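Local coordinates for protein diaminopimelate decarboxylase (Methanocaldococcus jannaschii, PDB 1TWI) that decarboxylates meso-diaminopimelate to L-lysine in the last step of lysine biosynthesis, using pyridoxal 5'-phosphate as cofactor, at residues 122-126 with 145-151. Residues are numbered along the deposited sequence; the frame is centred on the assembly and turned at random.
Sequences MGIEA and TAKELGE
The methyl CG2 of T145 turns to helix 117-125 and reaches CD1 of I124 at 4.2 Å, while its hydroxyl is occupied on the other branch: OG1 bonds back to the carbonyl of L141 and also meets K117 NZ. One residue on, A146 offers backbone as much as side chain. I124 CD1 comes to rest 3.7 Å from A146 CA, with CB of the alanine only slightly farther off at 4.0 Å. The isoleucine gets there in an extended form, CD1 anti to CA (chi2 174°), which carries the end of its longer branch across to the neighbouring helix, whereas its CG2 is left to serve the residues that follow. Helices 117-125 and 136-149 are consecutive outer helices of the TIM-barrel-like pyridoxal-binding domain, joined through the parallel strand 130-133, and they meet here near their C-terminal ends, away from the cofactor. L149 supplies the next apolar partner: its CD1 lies 3.7 Å from I124 CG2, and the carboxylate of E125, on a chain bent at chi2 (-65°), lies against the same leucine's methyl end, with OE2 4.0 Å from CD1 in van der Waals contact. G150 then leaves helical geometry with a positive phi (68°) in a Schellman motif, its N bonded to K147 O and that of E151 to A146 O. Beyond this turn E151 lies at the interface, where its CB packs 3.8 Å from I124 CG2, roughly at right angles to the leucine's approach; the carboxylates of E125 and E151 stay apart, OE2 to OE2 6.6 Å.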
loop_
_atom_site.group_PDB
_atom_site.type_symbol
_atom_site.label_atom_id
_atom_site.label_comp_id
_atom_site.label_asym_id
_atom_site.label_seq_id
_atom_site.Cartn_x
_atom_site.Cartn_y
_atom_site.Cartn_z
ATOM N N MET A 122 -6.716 7.528 -25.846
ATOM C CA MET A 122 -5.495 6.763 -26.009
ATOM C C MET A 122 -5.733 5.382 -26.571
ATOM O O MET A 122 -4.989 4.946 -27.463
ATOM C CB MET A 122 -4.746 6.655 -24.666
ATOM C CG MET A 122 -3.402 5.930 -24.732
ATOM S SD MET A 122 -2.494 5.915 -23.067
ATOM C CE MET A 122 -3.151 7.314 -22.482
ATOM N N GLY A 123 -6.744 4.679 -26.043
ATOM C CA GLY A 123 -7.029 3.342 -26.560
ATOM C C GLY A 123 -7.505 3.386 -28.016
ATOM O O GLY A 123 -7.204 2.473 -28.809
ATOM N N ILE A 124 -8.270 4.417 -28.373
ATOM C CA ILE A 124 -8.768 4.493 -29.741
ATOM C C ILE A 124 -7.609 4.775 -30.682
ATOM O O ILE A 124 -7.473 4.115 -31.720
ATOM C CB ILE A 124 -9.887 5.548 -29.877
ATOM C CG1 ILE A 124 -11.125 5.079 -29.070
ATOM C CG2 ILE A 124 -10.164 5.784 -31.352
ATOM C CD1 ILE A 124 -12.306 6.111 -28.975
ATOM N N GLU A 125 -6.745 5.704 -30.309
ATOM C CA GLU A 125 -5.570 6.027 -31.141
ATOM C C GLU A 125 -4.625 4.798 -31.281
ATOM O O GLU A 125 -3.997 4.585 -32.331
ATOM C CB GLU A 125 -4.783 7.180 -30.504
ATOM C CG GLU A 125 -5.416 8.587 -30.615
ATOM C CD GLU A 125 -5.528 9.107 -32.057
ATOM O OE1 GLU A 125 -4.674 8.781 -32.889
ATOM O OE2 GLU A 125 -6.469 9.857 -32.349
ATOM N N ALA A 126 -4.522 3.994 -30.231
ATOM C CA ALA A 126 -3.675 2.798 -30.285
ATOM C C ALA A 126 -4.400 1.618 -30.927
ATOM O O ALA A 126 -3.794 0.561 -31.088
ATOM C CB ALA A 126 -3.229 2.390 -28.900
ATOM N N THR A 145 -16.640 9.763 -27.673
ATOM C CA THR A 145 -15.227 10.047 -27.949
ATOM C C THR A 145 -14.803 9.542 -29.329
ATOM O O THR A 145 -14.074 10.232 -30.093
ATOM C CB THR A 145 -14.360 9.430 -26.831
ATOM O OG1 THR A 145 -14.812 9.981 -25.591
ATOM C CG2 THR A 145 -12.893 9.747 -27.050
ATOM N N ALA A 146 -15.256 8.338 -29.662
ATOM C CA ALA A 146 -14.974 7.762 -30.976
ATOM C C ALA A 146 -15.571 8.729 -32.032
ATOM O O ALA A 146 -14.958 8.985 -33.078
ATOM C CB ALA A 146 -15.665 6.340 -31.086
ATOM N N LYS A 147 -16.783 9.217 -31.781
ATOM C CA LYS A 147 -17.418 10.170 -32.725
ATOM C C LYS A 147 -16.509 11.433 -32.866
ATOM O O LYS A 147 -16.250 11.891 -33.986
ATOM C CB LYS A 147 -18.776 10.613 -32.209
ATOM C CG LYS A 147 -19.488 11.642 -33.111
ATOM C CD LYS A 147 -20.730 12.164 -32.388
ATOM C CE LYS A 147 -21.709 12.993 -33.286
ATOM N NZ LYS A 147 -22.912 13.426 -32.451
ATOM N N GLU A 148 -15.989 11.953 -31.749
ATOM C CA GLU A 148 -15.126 13.135 -31.841
ATOM C C GLU A 148 -13.853 12.894 -32.676
ATOM O O GLU A 148 -13.415 13.760 -33.454
ATOM C CB GLU A 148 -14.766 13.631 -30.435
ATOM C CG GLU A 148 -15.962 14.214 -29.706
ATOM C CD GLU A 148 -15.606 14.703 -28.315
ATOM O OE1 GLU A 148 -14.941 13.913 -27.579
ATOM O OE2 GLU A 148 -15.973 15.858 -27.955
ATOM N N LEU A 149 -13.255 11.720 -32.535
ATOM C CA LEU A 149 -12.047 11.424 -33.297
ATOM C C LEU A 149 -12.347 10.917 -34.734
ATOM O O LEU A 149 -11.433 10.646 -35.485
ATOM C CB LEU A 149 -11.218 10.353 -32.554
ATOM C CG LEU A 149 -10.789 10.671 -31.138
ATOM C CD1 LEU A 149 -9.994 9.420 -30.519
ATOM C CD2 LEU A 149 -9.881 11.837 -31.172
ATOM N N GLY A 150 -13.618 10.746 -35.098
ATOM C CA GLY A 150 -13.911 10.258 -36.444
ATOM C C GLY A 150 -13.464 8.781 -36.629
ATOM O O GLY A 150 -13.011 8.358 -37.699
ATOM N N GLU A 151 -13.593 7.997 -35.569
ATOM C CA GLU A 151 -13.185 6.600 -35.582
ATOM C C GLU A 151 -14.300 5.668 -35.053
ATOM O O GLU A 151 -15.360 6.144 -34.657
ATOM C CB GLU A 151 -11.951 6.454 -34.690
ATOM C CG GLU A 151 -10.685 7.083 -35.253
ATOM C CD GLU A 151 -10.247 6.447 -36.569
ATOM O OE1 GLU A 151 -10.419 5.221 -36.743
ATOM O OE2 GLU A 151 -9.731 7.170 -37.443
#